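ABC transporter (Caldanaerobius, PDB 4G68) probably binds xylan-derived xylooligosaccharides outside the cell, as the solute-binding component of an ABC transporter that takes them up. Local coordinates at residues A[121-126]-A[132-137]. Residues are numbered along the deposited sequence; the frame is centred on the assembly and turned at random.
With XYP (beta-D-xylopyranose), chain D; XYP (beta-D-xylopyranose), chain B.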
ATOM      1  N   ASP A 121     -15.756  -4.069 -17.155  1.00  6.95           N
ATOM      2  CA  ASP A 121     -16.733  -4.691 -16.265  1.00  7.10           C
ATOM      3  C   ASP A 121     -16.266  -4.759 -14.823  1.00  6.63           C
ATOM      4  O   ASP A 121     -17.041  -4.421 -13.903  1.00  7.26           O
ATOM      5  CB  ASP A 121     -17.128  -6.088 -16.761  1.00  7.18           C
ATOM      6  CG  ASP A 121     -17.777  -6.041 -18.080  1.00  8.12           C
ATOM      7  OD1 ASP A 121     -18.944  -5.577 -18.165  1.00  9.87           O
ATOM      8  OD2 ASP A 121     -17.152  -6.499 -19.052  1.00  8.17           O
ATOM      9  N   ILE A 122     -15.010  -5.127 -14.634  1.00  5.62           N
ATOM     10  CA  ILE A 122     -14.424  -5.311 -13.266  1.00  5.44           C
ATOM     11  C   ILE A 122     -13.089  -4.651 -13.225  1.00  5.54           C
ATOM     12  O   ILE A 122     -12.294  -4.828 -14.142  1.00  5.80           O
ATOM     13  CB  ILE A 122     -14.173  -6.767 -12.951  1.00  4.98           C
ATOM     14  CG1 ILE A 122     -15.513  -7.552 -13.182  1.00  4.97           C
ATOM     15  CG2 ILE A 122     -13.654  -6.946 -11.491  1.00  4.80           C
ATOM     16  CD1 ILE A 122     -15.343  -9.060 -13.172  1.00  5.27           C
ATOM     17  N   PHE A 123     -12.811  -3.890 -12.173  1.00  5.74           N
ATOM     18  CA  PHE A 123     -11.539  -3.210 -12.091  1.00  5.53           C
ATOM     19  C   PHE A 123     -11.022  -3.247 -10.660  1.00  5.84           C
ATOM     20  O   PHE A 123     -11.811  -3.143  -9.686  1.00  6.28           O
ATOM     21  CB  PHE A 123     -11.625  -1.719 -12.649  1.00  6.07           C
ATOM     22  CG  PHE A 123     -12.592  -0.837 -11.928  1.00  6.01           C
ATOM     23  CD1 PHE A 123     -12.138  -0.023 -10.851  1.00  5.96           C
ATOM     24  CD2 PHE A 123     -13.904  -0.722 -12.346  1.00  5.77           C
ATOM     25  CE1 PHE A 123     -13.026   0.836 -10.191  1.00  6.76           C
ATOM     26  CE2 PHE A 123     -14.804   0.146 -11.708  1.00  6.45           C
ATOM     27  CZ  PHE A 123     -14.361   0.966 -10.655  1.00  6.56           C
ATOM     28  N   GLN A 124      -9.706  -3.344 -10.554  1.00  5.54           N
ATOM     29  CA  GLN A 124      -9.036  -3.253  -9.272  1.00  5.19           C
ATOM     30  C   GLN A 124      -8.984  -1.792  -8.854  1.00  5.31           C
ATOM     31  O   GLN A 124      -8.950  -0.916  -9.699  1.00  5.74           O
ATOM     32  CB  GLN A 124      -7.637  -3.813  -9.405  1.00  5.21           C
ATOM     33  CG  GLN A 124      -6.800  -3.808  -8.143  1.00  5.26           C
ATOM     34  CD  GLN A 124      -5.383  -4.347  -8.325  1.00  5.16           C
ATOM     35  OE1 GLN A 124      -5.063  -4.900  -9.363  1.00  5.41           O
ATOM     36  NE2 GLN A 124      -4.565  -4.276  -7.264  1.00  5.03           N
ATOM     37  N   THR A 125      -9.060  -1.518  -7.548  1.00  4.78           N
ATOM     38  CA  THR A 125      -9.073  -0.154  -7.125  1.00  4.84           C
ATOM     39  C   THR A 125      -8.518  -0.123  -5.703  1.00  4.59           C
ATOM     40  O   THR A 125      -8.230  -1.182  -5.111  1.00  4.70           O
ATOM     41  CB  THR A 125     -10.498   0.457  -7.163  1.00  4.80           C
ATOM     42  OG1 THR A 125     -10.402   1.844  -6.949  1.00  5.37           O
ATOM     43  CG2 THR A 125     -11.400  -0.129  -6.053  1.00  5.11           C
ATOM     44  N   TRP A 126      -8.389   1.080  -5.217  1.00  4.42           N
ATOM     45  CA  TRP A 126      -8.083   1.345  -3.816  1.00  5.25           C
ATOM     46  C   TRP A 126      -9.299   1.926  -3.177  1.00  5.36           C
ATOM     47  O   TRP A 126      -9.837   2.928  -3.636  1.00  5.37           O
ATOM     48  CB  TRP A 126      -6.905   2.356  -3.676  1.00  4.90           C
ATOM     49  CG  TRP A 126      -5.602   1.710  -4.181  1.00  4.74           C
ATOM     50  CD1 TRP A 126      -4.735   0.859  -3.523  1.00  5.00           C
ATOM     51  CD2 TRP A 126      -5.067   1.843  -5.507  1.00  4.85           C
ATOM     52  NE1 TRP A 126      -3.698   0.475  -4.342  1.00  5.08           N
ATOM     53  CE2 TRP A 126      -3.824   1.075  -5.536  1.00  5.07           C
ATOM     54  CE3 TRP A 126      -5.462   2.562  -6.644  1.00  4.93           C
ATOM     55  CZ2 TRP A 126      -3.074   0.956  -6.661  1.00  5.07           C
ATOM     56  CZ3 TRP A 126      -4.658   2.487  -7.788  1.00  4.73           C
ATOM     57  CH2 TRP A 126      -3.464   1.722  -7.769  1.00  4.79           C
ATOM     58  N   GLN A 132     -13.804   7.259  -4.058  1.00  8.45           N
ATOM     59  CA  GLN A 132     -15.016   8.007  -3.638  1.00  9.48           C
ATOM     60  C   GLN A 132     -15.612   8.792  -4.837  1.00  9.78           C
ATOM     61  O   GLN A 132     -16.862   8.819  -4.999  1.00 10.10           O
ATOM     62  CB  GLN A 132     -14.694   8.947  -2.447  1.00 11.30           C
ATOM     63  CG  GLN A 132     -15.945   9.585  -1.822  1.00 13.21           C
ATOM     64  CD  GLN A 132     -15.574  10.554  -0.741  1.00 16.41           C
ATOM     65  OE1 GLN A 132     -14.439  10.552  -0.265  1.00 21.91           O
ATOM     66  NE2 GLN A 132     -16.512  11.430  -0.357  1.00 21.17           N
ATOM     67  N   PRO A 133     -14.753   9.411  -5.688  1.00  9.50           N
ATOM     68  CA  PRO A 133     -15.323  10.146  -6.810  1.00 10.01           C
ATOM     69  C   PRO A 133     -16.082   9.242  -7.776  1.00  9.74           C
ATOM     70  O   PRO A 133     -17.108   9.669  -8.285  1.00 10.47           O
ATOM     71  CB  PRO A 133     -14.083  10.729  -7.531  1.00 10.35           C
ATOM     72  CG  PRO A 133     -13.012  10.760  -6.488  1.00 10.80           C
ATOM     73  CD  PRO A 133     -13.285   9.579  -5.609  1.00 10.47           C
ATOM     74  N   PHE A 134     -15.560   8.037  -8.062  1.00  8.88           N
ATOM     75  CA  PHE A 134     -16.243   7.112  -8.976  1.00  9.05           C
ATOM     76  C   PHE A 134     -17.649   6.774  -8.446  1.00  9.19           C
ATOM     77  O   PHE A 134     -18.631   6.724  -9.199  1.00  7.77           O
ATOM     78  CB  PHE A 134     -15.484   5.775  -9.096  1.00  8.76           C
ATOM     79  CG  PHE A 134     -13.968   5.876  -9.297  1.00  9.45           C
ATOM     80  CD1 PHE A 134     -13.369   6.941  -9.924  1.00  9.28           C
ATOM     81  CD2 PHE A 134     -13.170   4.818  -8.894  1.00  9.66           C
ATOM     82  CE1 PHE A 134     -11.973   6.986 -10.082  1.00 10.80           C
ATOM     83  CE2 PHE A 134     -11.781   4.834  -9.125  1.00 10.61           C
ATOM     84  CZ  PHE A 134     -11.190   5.954  -9.676  1.00  9.69           C
ATOM     85  N   VAL A 135     -17.719   6.529  -7.127  1.00  8.57           N
ATOM     86  CA  VAL A 135     -18.998   6.163  -6.448  1.00  9.69           C
ATOM     87  C   VAL A 135     -19.931   7.338  -6.467  1.00 10.12           C
ATOM     88  O   VAL A 135     -21.105   7.188  -6.833  1.00 10.26           O
ATOM     89  CB  VAL A 135     -18.721   5.674  -5.023  1.00  9.91           C
ATOM     90  CG1 VAL A 135     -20.015   5.435  -4.222  1.00  9.82           C
ATOM     91  CG2 VAL A 135     -17.950   4.350  -5.106  1.00  9.30           C
ATOM     92  N   GLU A 136     -19.419   8.518  -6.127  1.00  9.95           N
ATOM     93  CA  GLU A 136     -20.261   9.749  -6.106  1.00 11.50           C
ATOM     94  C   GLU A 136     -20.771  10.133  -7.510  1.00 11.92           C
ATOM     95  O   GLU A 136     -21.902  10.671  -7.677  1.00 12.18           O
ATOM     96  CB  GLU A 136     -19.480  10.866  -5.450  1.00 13.88           C
ATOM     97  CG  GLU A 136     -19.421  10.651  -3.959  1.00 17.92           C
ATOM     98  CD  GLU A 136     -18.802  11.839  -3.247  1.00 23.86           C
ATOM     99  OE1 GLU A 136     -18.255  12.744  -3.928  1.00 23.55           O
ATOM    100  OE2 GLU A 136     -18.842  11.836  -2.006  1.00 26.41           O
ATOM    101  N   ALA A 137     -19.993   9.791  -8.542  1.00 10.96           N
ATOM    102  CA  ALA A 137     -20.437  10.053  -9.920  1.00 11.23           C
ATOM    103  C   ALA A 137     -21.416   9.008 -10.474  1.00 11.76           C
ATOM    104  O   ALA A 137     -21.793   9.062 -11.632  1.00 12.45           O
ATOM    105  CB  ALA A 137     -19.208  10.130 -10.819  1.00 10.58           C
TER
HETATM  106  C1  XYP D   2       0.849  -3.238  -5.712  1.00  6.06           C
HETATM  107  C2  XYP D   2      -0.233  -3.310  -4.631  1.00  5.71           C
HETATM  108  C3  XYP D   2      -0.990  -1.964  -4.697  1.00  5.80           C
HETATM  109  C4  XYP D   2       0.046  -0.899  -4.418  1.00  6.06           C
HETATM  110  C5  XYP D   2       1.186  -0.976  -5.452  1.00  5.98           C
HETATM  111  O2  XYP D   2      -1.131  -4.352  -5.011  1.00  6.38           O
HETATM  112  O3  XYP D   2      -1.907  -2.027  -3.584  1.00  5.70           O
HETATM  113  O4  XYP D   2      -0.634   0.353  -4.564  1.00  5.37           O
HETATM  114  O5  XYP D   2       1.784  -2.275  -5.347  1.00  6.04           O
HETATM  115  C1  XYP B   3      -0.191   1.438  -3.809  1.00  4.76           C
HETATM  116  C2  XYP B   3      -0.583   2.717  -4.541  1.00  4.76           C
HETATM  117  C3  XYP B   3      -0.181   3.905  -3.658  1.00  4.55           C
HETATM  118  C4  XYP B   3      -0.690   3.750  -2.202  1.00  4.62           C
HETATM  119  C5  XYP B   3      -0.419   2.333  -1.620  1.00  4.52           C
HETATM  120  O2  XYP B   3       0.030   2.729  -5.815  1.00  4.98           O
HETATM  121  O3  XYP B   3      -0.720   5.086  -4.291  1.00  4.52           O
HETATM  122  O4  XYP B   3      -0.129   4.728  -1.321  1.00  4.45           O
HETATM  123  O5  XYP B   3      -0.822   1.336  -2.552  1.00  4.62           O
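Thr125 OG1 lies at the edge of the Phe134 ring, near its plane, 3.9 Å from CE2, and is tied to Ser131 OG, which, just ahead of helix 132-136, is hydrogen-bonded to both this hydroxyl and Trp126 O. With OG1 anti to the backbone N (chi1 -170°), the hydroxyl lies beside the Phe134 ring. CE1 of Phe123 meets CD2 of Phe134 at 4.2 Å, the two side chains crossing obliquely in a buried apolar contact. Trp126, next along the strand, turns instead to the sugar. Its NE1 donates a nearly straight bond to O3 of the chain D xylose (3.2 Å, 160°) and a weak, bent one to O4, while C2 of the chain B xylose sits 3.3 Å above one face of the indole, offset toward the rim. Replacing the indole with an alanine is likely to leave O3 without this donor and C2 without the face beneath it. In this solute-binding fold of the PBP clan, strand 122-126 thus ends at the glycan pocket. It runs parallel to strand 64-69 and antiparallel to strand 341-349, and helix 103-115 touches both phenylalanines, Phe123 through Tyr106 and Ile110, Phe134 through Ile114.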